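Local atomic coordinates of putative cell invasion protein with MAC/Perforin domain (PDB entry 3KK7), a protein that is of unknown function but belongs to the membrane-attack complex/perforin family and may take part in cell invasion. Residues T53-C58 with T214-G219; S163-N168 with T334-Q339. All blocks are in the same frame, centred on the assembly; numbering follows the deposited sequence.

Interaction 1: T53-C58 with T214-G219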
ATOM      1  N   THR A  53       0.852  22.397  -0.782  1.00 38.71           N
ATOM      2  CA  THR A  53       2.136  21.741  -0.675  1.00 36.92           C
ATOM      3  C   THR A  53       2.149  20.683   0.441  1.00 35.77           C
ATOM      4  O   THR A  53       3.044  19.834   0.507  1.00 35.76           O
ATOM      5  CB  THR A  53       3.273  22.797  -0.471  1.00 37.10           C
ATOM      6  OG1 THR A  53       3.320  23.197   0.902  1.00 37.20           O
ATOM      7  CG2 THR A  53       3.060  24.035  -1.376  1.00 34.88           C
ATOM      8  N   ASP A  54       1.153  20.713   1.316  1.00 34.34           N
ATOM      9  CA  ASP A  54       1.108  19.774   2.445  1.00 33.33           C
ATOM     10  C   ASP A  54       0.696  18.348   2.082  1.00 31.57           C
ATOM     11  O   ASP A  54       0.671  17.522   2.960  1.00 30.85           O
ATOM     12  CB  ASP A  54       0.133  20.260   3.543  1.00 33.84           C
ATOM     13  CG  ASP A  54       0.556  21.557   4.207  1.00 35.10           C
ATOM     14  OD1 ASP A  54       1.747  21.727   4.568  1.00 36.38           O
ATOM     15  OD2 ASP A  54      -0.346  22.386   4.417  1.00 39.48           O
ATOM     16  N   PHE A  55       0.331  18.040   0.840  1.00 30.15           N
ATOM     17  CA  PHE A  55      -0.062  16.655   0.532  1.00 29.49           C
ATOM     18  C   PHE A  55       1.138  15.743   0.307  1.00 28.97           C
ATOM     19  O   PHE A  55       0.997  14.529   0.309  1.00 28.56           O
ATOM     20  CB  PHE A  55      -0.990  16.581  -0.674  1.00 29.22           C
ATOM     21  CG  PHE A  55      -2.246  17.326  -0.477  1.00 29.45           C
ATOM     22  CD1 PHE A  55      -3.253  16.793   0.274  1.00 28.80           C
ATOM     23  CD2 PHE A  55      -2.409  18.586  -0.998  1.00 31.00           C
ATOM     24  CE1 PHE A  55      -4.414  17.503   0.501  1.00 30.63           C
ATOM     25  CE2 PHE A  55      -3.591  19.306  -0.781  1.00 31.89           C
ATOM     26  CZ  PHE A  55      -4.581  18.765  -0.027  1.00 29.95           C
ATOM     27  N   LEU A  56       2.313  16.329   0.122  1.00 28.36           N
ATOM     28  CA  LEU A  56       3.480  15.554  -0.224  1.00 28.33           C
ATOM     29  C   LEU A  56       3.855  14.651   0.942  1.00 27.72           C
ATOM     30  O   LEU A  56       3.821  15.068   2.078  1.00 27.37           O
ATOM     31  CB  LEU A  56       4.641  16.482  -0.580  1.00 28.33           C
ATOM     32  CG  LEU A  56       5.671  15.901  -1.549  1.00 28.65           C
ATOM     33  CD1 LEU A  56       5.059  15.596  -2.900  1.00 24.59           C
ATOM     34  CD2 LEU A  56       6.843  16.907  -1.677  1.00 29.13           C
ATOM     35  N   GLY A  57       4.170  13.400   0.642  1.00 27.72           N
ATOM     36  CA  GLY A  57       4.549  12.421   1.661  1.00 27.79           C
ATOM     37  C   GLY A  57       3.398  11.860   2.479  1.00 27.75           C
ATOM     38  O   GLY A  57       3.637  11.164   3.491  1.00 27.00           O
ATOM     39  N   CYS A  58       2.166  12.185   2.072  1.00 27.39           N
ATOM     40  CA  CYS A  58       0.978  11.602   2.684  1.00 28.46           C
ATOM     41  C   CYS A  58       0.543  10.354   1.973  1.00 27.39           C
ATOM     42  O   CYS A  58       0.821  10.162   0.793  1.00 27.18           O
ATOM     43  CB  CYS A  58      -0.216  12.558   2.695  1.00 28.89           C
ATOM     44  SG  CYS A  58       0.050  13.900   3.829  1.00 33.47           S
ATOM     45  N   THR A 214       4.371  11.233  -3.925  1.00 21.88           N
ATOM     46  CA  THR A 214       5.690  11.759  -4.254  1.00 21.94           C
ATOM     47  C   THR A 214       5.684  12.767  -5.408  1.00 22.58           C
ATOM     48  O   THR A 214       6.652  13.548  -5.551  1.00 22.23           O
ATOM     49  CB  THR A 214       6.662  10.632  -4.679  1.00 21.70           C
ATOM     50  OG1 THR A 214       6.170  10.000  -5.869  1.00 25.55           O
ATOM     51  CG2 THR A 214       6.845   9.589  -3.585  1.00 19.57           C
ATOM     52  N   GLY A 215       4.634  12.742  -6.244  1.00 22.63           N
ATOM     53  CA  GLY A 215       4.549  13.638  -7.421  1.00 22.76           C
ATOM     54  C   GLY A 215       3.128  14.001  -7.851  1.00 23.05           C
ATOM     55  O   GLY A 215       2.381  13.175  -8.351  1.00 23.09           O
ATOM     56  N   TYR A 216       2.736  15.253  -7.671  1.00 23.52           N
ATOM     57  CA  TYR A 216       1.397  15.664  -8.064  1.00 23.38           C
ATOM     58  C   TYR A 216       1.367  17.042  -8.658  1.00 23.43           C
ATOM     59  O   TYR A 216       2.382  17.732  -8.669  1.00 22.99           O
ATOM     60  CB  TYR A 216       0.440  15.585  -6.880  1.00 23.41           C
ATOM     61  CG  TYR A 216       0.716  16.468  -5.665  1.00 23.71           C
ATOM     62  CD1 TYR A 216       0.168  17.742  -5.554  1.00 22.09           C
ATOM     63  CD2 TYR A 216       1.460  15.972  -4.581  1.00 23.85           C
ATOM     64  CE1 TYR A 216       0.366  18.514  -4.409  1.00 22.05           C
ATOM     65  CE2 TYR A 216       1.685  16.733  -3.443  1.00 23.55           C
ATOM     66  CZ  TYR A 216       1.136  18.005  -3.347  1.00 23.51           C
ATOM     67  OH  TYR A 216       1.378  18.740  -2.182  1.00 18.76           O
ATOM     68  N   TYR A 217       0.190  17.424  -9.163  1.00 23.71           N
ATOM     69  CA  TYR A 217      -0.044  18.763  -9.692  1.00 23.57           C
ATOM     70  C   TYR A 217      -0.983  19.523  -8.790  1.00 23.34           C
ATOM     71  O   TYR A 217      -1.804  18.924  -8.098  1.00 23.43           O
ATOM     72  CB  TYR A 217      -0.651  18.677 -11.074  1.00 23.88           C
ATOM     73  CG  TYR A 217       0.260  18.051 -12.091  1.00 24.47           C
ATOM     74  CD1 TYR A 217       1.248  18.797 -12.710  1.00 25.61           C
ATOM     75  CD2 TYR A 217       0.133  16.707 -12.436  1.00 24.75           C
ATOM     76  CE1 TYR A 217       2.067  18.228 -13.656  1.00 25.66           C
ATOM     77  CE2 TYR A 217       0.947  16.134 -13.372  1.00 25.16           C
ATOM     78  CZ  TYR A 217       1.914  16.902 -13.973  1.00 24.25           C
ATOM     79  OH  TYR A 217       2.732  16.344 -14.889  1.00 25.90           O
ATOM     80  N   THR A 218      -0.837  20.852  -8.777  1.00 23.30           N
ATOM     81  CA  THR A 218      -1.752  21.714  -8.040  1.00 22.64           C
ATOM     82  C   THR A 218      -2.480  22.653  -8.956  1.00 22.63           C
ATOM     83  O   THR A 218      -1.967  23.025 -10.019  1.00 23.04           O
ATOM     84  CB  THR A 218      -1.052  22.584  -7.003  1.00 22.40           C
ATOM     85  OG1 THR A 218      -0.072  23.402  -7.652  1.00 21.77           O
ATOM     86  CG2 THR A 218      -0.434  21.718  -5.920  1.00 21.15           C
ATOM     87  N   GLY A 219      -3.669  23.047  -8.516  1.00 22.07           N
ATOM     88  CA  GLY A 219      -4.471  24.009  -9.226  1.00 22.15           C
ATOM     89  C   GLY A 219      -5.930  23.888  -8.856  1.00 22.30           C
ATOM     90  O   GLY A 219      -6.258  23.769  -7.676  1.00 21.44           O
TER

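Interaction 2: S163-N168 with T334-Q339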
ATOM      1  N   SER A 163     -12.137  15.543 -17.425  1.00 23.04           N
ATOM      2  CA  SER A 163     -11.311  16.320 -16.518  1.00 23.76           C
ATOM      3  C   SER A 163     -10.955  17.665 -17.120  1.00 23.80           C
ATOM      4  O   SER A 163     -10.510  17.760 -18.265  1.00 24.61           O
ATOM      5  CB  SER A 163     -10.049  15.568 -16.130  1.00 23.86           C
ATOM      6  OG  SER A 163      -9.452  16.180 -14.999  1.00 25.95           O
ATOM      7  N   ILE A 164     -11.178  18.710 -16.341  1.00 23.77           N
ATOM      8  CA  ILE A 164     -10.932  20.074 -16.769  1.00 23.91           C
ATOM      9  C   ILE A 164     -10.054  20.636 -15.684  1.00 24.29           C
ATOM     10  O   ILE A 164     -10.495  20.726 -14.533  1.00 24.15           O
ATOM     11  CB  ILE A 164     -12.258  20.867 -16.870  1.00 23.79           C
ATOM     12  CG1 ILE A 164     -13.156  20.214 -17.918  1.00 23.62           C
ATOM     13  CG2 ILE A 164     -12.011  22.346 -17.191  1.00 22.28           C
ATOM     14  CD1 ILE A 164     -14.429  20.945 -18.189  1.00 23.20           C
ATOM     15  N   GLU A 165      -8.823  20.989 -16.040  1.00 24.54           N
ATOM     16  CA  GLU A 165      -7.804  21.363 -15.053  1.00 25.25           C
ATOM     17  C   GLU A 165      -7.111  22.675 -15.389  1.00 24.79           C
ATOM     18  O   GLU A 165      -6.614  22.874 -16.515  1.00 24.50           O
ATOM     19  CB  GLU A 165      -6.732  20.269 -14.962  1.00 25.21           C
ATOM     20  CG  GLU A 165      -7.310  18.936 -14.643  1.00 28.16           C
ATOM     21  CD  GLU A 165      -6.293  17.839 -14.397  1.00 30.44           C
ATOM     22  OE1 GLU A 165      -5.153  17.867 -14.934  1.00 32.98           O
ATOM     23  OE2 GLU A 165      -6.681  16.921 -13.664  1.00 29.84           O
ATOM     24  N   VAL A 166      -7.070  23.572 -14.417  1.00 24.41           N
ATOM     25  CA  VAL A 166      -6.185  24.709 -14.532  1.00 24.58           C
ATOM     26  C   VAL A 166      -4.974  24.365 -13.664  1.00 24.92           C
ATOM     27  O   VAL A 166      -5.082  24.183 -12.448  1.00 24.55           O
ATOM     28  CB  VAL A 166      -6.851  25.982 -14.133  1.00 24.46           C
ATOM     29  CG1 VAL A 166      -5.864  27.153 -14.323  1.00 23.10           C
ATOM     30  CG2 VAL A 166      -8.071  26.160 -14.982  1.00 24.58           C
ATOM     31  N   VAL A 167      -3.834  24.193 -14.315  1.00 25.33           N
ATOM     32  CA  VAL A 167      -2.665  23.690 -13.635  1.00 25.39           C
ATOM     33  C   VAL A 167      -1.756  24.860 -13.357  1.00 26.89           C
ATOM     34  O   VAL A 167      -1.453  25.685 -14.239  1.00 26.47           O
ATOM     35  CB  VAL A 167      -1.973  22.566 -14.426  1.00 25.34           C
ATOM     36  CG1 VAL A 167      -0.705  22.127 -13.732  1.00 23.00           C
ATOM     37  CG2 VAL A 167      -2.938  21.395 -14.592  1.00 21.91           C
ATOM     38  N   ASN A 168      -1.352  24.942 -12.098  1.00 28.05           N
ATOM     39  CA  ASN A 168      -0.545  26.051 -11.670  1.00 29.39           C
ATOM     40  C   ASN A 168       0.786  25.659 -11.066  1.00 29.31           C
ATOM     41  O   ASN A 168       1.731  26.437 -11.093  1.00 29.54           O
ATOM     42  CB  ASN A 168      -1.332  26.872 -10.683  1.00 29.90           C
ATOM     43  CG  ASN A 168      -0.880  28.282 -10.643  1.00 31.81           C
ATOM     44  OD1 ASN A 168      -1.065  29.028 -11.621  1.00 37.55           O
ATOM     45  ND2 ASN A 168      -0.291  28.682  -9.518  1.00 33.21           N
ATOM     46  N   THR A 334      -5.438  23.445  -4.860  1.00 26.86           N
ATOM     47  CA  THR A 334      -5.261  22.241  -4.063  1.00 26.08           C
ATOM     48  C   THR A 334      -4.641  21.180  -4.959  1.00 25.40           C
ATOM     49  O   THR A 334      -4.313  21.470  -6.099  1.00 24.37           O
ATOM     50  CB  THR A 334      -6.590  21.772  -3.436  1.00 25.82           C
ATOM     51  OG1 THR A 334      -6.318  20.747  -2.473  1.00 26.79           O
ATOM     52  CG2 THR A 334      -7.553  21.239  -4.501  1.00 25.02           C
HETATM   53  N   MSE A 335      -4.451  19.975  -4.442  1.00 25.45           N
HETATM   54  CA  MSE A 335      -3.961  18.875  -5.272  1.00 25.97           C
HETATM   55  C   MSE A 335      -5.064  18.449  -6.254  1.00 25.90           C
HETATM   56  O   MSE A 335      -6.160  18.130  -5.825  1.00 25.66           O
HETATM   57  CB  MSE A 335      -3.564  17.687  -4.406  1.00 26.29           C
HETATM   58  CG  MSE A 335      -3.134  16.448  -5.200  1.00 26.31           C
HETATM   59 SE   MSE A 335      -2.480  15.098  -3.982  0.75 25.44          SE
HETATM   60  CE  MSE A 335      -3.851  13.733  -4.143  1.00 26.68           C
ATOM     61  N   ILE A 336      -4.759  18.421  -7.555  1.00 25.82           N
ATOM     62  CA  ILE A 336      -5.757  18.126  -8.574  1.00 25.33           C
ATOM     63  C   ILE A 336      -5.498  16.928  -9.513  1.00 25.65           C
ATOM     64  O   ILE A 336      -6.418  16.500 -10.218  1.00 25.00           O
ATOM     65  CB  ILE A 336      -6.024  19.361  -9.420  1.00 25.27           C
ATOM     66  CG1 ILE A 336      -4.761  19.804 -10.149  1.00 25.74           C
ATOM     67  CG2 ILE A 336      -6.567  20.457  -8.550  1.00 24.09           C
ATOM     68  CD1 ILE A 336      -5.022  20.788 -11.283  1.00 24.14           C
ATOM     69  N   ASP A 337      -4.280  16.388  -9.540  1.00 25.87           N
ATOM     70  CA  ASP A 337      -3.960  15.238 -10.416  1.00 25.95           C
ATOM     71  C   ASP A 337      -2.586  14.742 -10.035  1.00 25.96           C
ATOM     72  O   ASP A 337      -1.883  15.397  -9.265  1.00 25.95           O
ATOM     73  CB  ASP A 337      -3.972  15.624 -11.908  1.00 26.07           C
ATOM     74  CG  ASP A 337      -4.513  14.504 -12.827  1.00 27.54           C
ATOM     75  OD1 ASP A 337      -4.287  13.315 -12.489  1.00 28.09           O
ATOM     76  OD2 ASP A 337      -5.140  14.817 -13.891  1.00 26.28           O
ATOM     77  N   LEU A 338      -2.200  13.598 -10.580  1.00 25.72           N
ATOM     78  CA  LEU A 338      -0.942  12.955 -10.230  1.00 25.42           C
ATOM     79  C   LEU A 338       0.029  12.971 -11.420  1.00 25.30           C
ATOM     80  O   LEU A 338      -0.379  12.897 -12.566  1.00 24.46           O
ATOM     81  CB  LEU A 338      -1.192  11.512  -9.793  1.00 25.29           C
ATOM     82  CG  LEU A 338      -2.049  11.313  -8.539  1.00 26.44           C
ATOM     83  CD1 LEU A 338      -2.462   9.856  -8.385  1.00 26.67           C
ATOM     84  CD2 LEU A 338      -1.321  11.783  -7.273  1.00 26.93           C
ATOM     85  N   GLN A 339       1.317  13.093 -11.113  1.00 24.95           N
ATOM     86  CA  GLN A 339       2.376  12.956 -12.086  1.00 24.54           C
ATOM     87  C   GLN A 339       2.573  11.493 -12.364  1.00 24.24           C
ATOM     88  O   GLN A 339       2.293  10.655 -11.513  1.00 23.92           O
ATOM     89  CB  GLN A 339       3.693  13.490 -11.521  1.00 24.38           C
ATOM     90  CG  GLN A 339       3.720  14.964 -11.314  1.00 22.93           C
ATOM     91  CD  GLN A 339       5.065  15.445 -10.791  1.00 22.05           C
ATOM     92  OE1 GLN A 339       6.129  14.935 -11.196  1.00 18.46           O
ATOM     93  NE2 GLN A 339       5.030  16.467  -9.918  1.00 18.67           N
TER

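Interaction 1: T53-C58 with T214-G219
Tyr-216 reaches from strand 211-218 into the loop 53-58, where its ring and hydroxyl meet Phe-55 and Leu-56. Its CB points toward the loop, and with CG set between the backbone N and the carbonyl carbon (chi1 62°) the ring is carried over to it. On the ring, CD2 lies 4.0 Å and CE2 3.6 Å from Leu-56 CD1, a methyl that comes in obliquely and also approaches Thr-214 O. Further out, CZ packs 3.7 Å from Phe-55 CB, the two side chains crossing at about a right angle. At the tip, OH lies in the plane of the Phe-55 ring, at its edge, and accepts a weak, bent hydrogen bond from Phe-55 N (3.3 Å, 130° at the hydrogen). The stronger partner of this hydroxyl is Ala-52 O, just before the segment. A phenylalanine here would probably keep the apolar packing but leave Ala-52 O and Phe-55 N without their shared mate and the loop less firmly tied to the strand. The type II turn from Phe-55 to Cys-58, with Gly-57 at positive phi, then leads the chain into strand 58-60, antiparallel neighbour of 211-218, while Leu-171 of strand 157-173 and Met-335 of strand 334-338 pack against Tyr-216.

Interaction 2: S163-N168 with T334-Q339
Two buried acids, Glu-165 and Asp-337, meet through their carboxylates. Glu-165 OE2 lies 2.6 Å from Asp-337 OD2, a separation at which one of the groups probably holds a proton, and the two carboxylate planes are turned 84° apart. Glu-165 gets there on a chain extended beyond CG, crossing Asp-337 at about a right angle. Surrounding groups probably ease the pairing: Asp-337 OD2 forms a salt bridge with Lys-104 of strand 93-108, Arg-221 adds long, weak ion pairs to both acids and donates to Ile-336 O, and Ser-163 OG gives a weak bond of 3.2 Å to Glu-165 OE2. The other oxygen, Asp-337 OD1, is held on its anti side, slightly out of the carboxylate plane, by the following amide, Leu-338 N, at 2.8 Å.

The two segments do not pair. Strand 334-338 pairs antiparallel with 211-218, whereas 163-167 lies between strands 93-108 and 220-230, all within the strongly bent antiparallel sheet typical of MACPF domains. The two local axes pass 8.5 Å apart at 118°, leaving side chains to fill the interval.

The apolar part rests on Ile-336, whose chi1 of 62°, with the chain then extended, sends CD1 toward strand 163-168. This methyl approaches Val-166 O at 3.6 Å, Val-167 CG2 at 4.0 Å and Glu-165 CB at 4.1 Å, while Val-167 also packs on Leu-98 and Thr-100 of strand 93-108.

Strand 211-218 joins the two contacts, whose centres lie about 11 Å apart within the MACPF domain. Residues 214-219, one half of interaction 1, run beside both segments of interaction 2: Thr-218 O lies 2.9 Å from Asn-168 N, and Tyr-217 N lies 2.9 Å from Asp-337 O, both probable backbone hydrogen bonds. Packing continues between them, with Tyr-216 CB 3.3 Å from Asp-337 O and Gly-219 O 3.4 Å from Ile-336 CG2. In sequence the segments alternate, so 163-168 falls between the halves of interaction 1. The loop 53-58, which leads into strand 58-60, and the buried acid pair thus lie against the same sheet, on different strands of it.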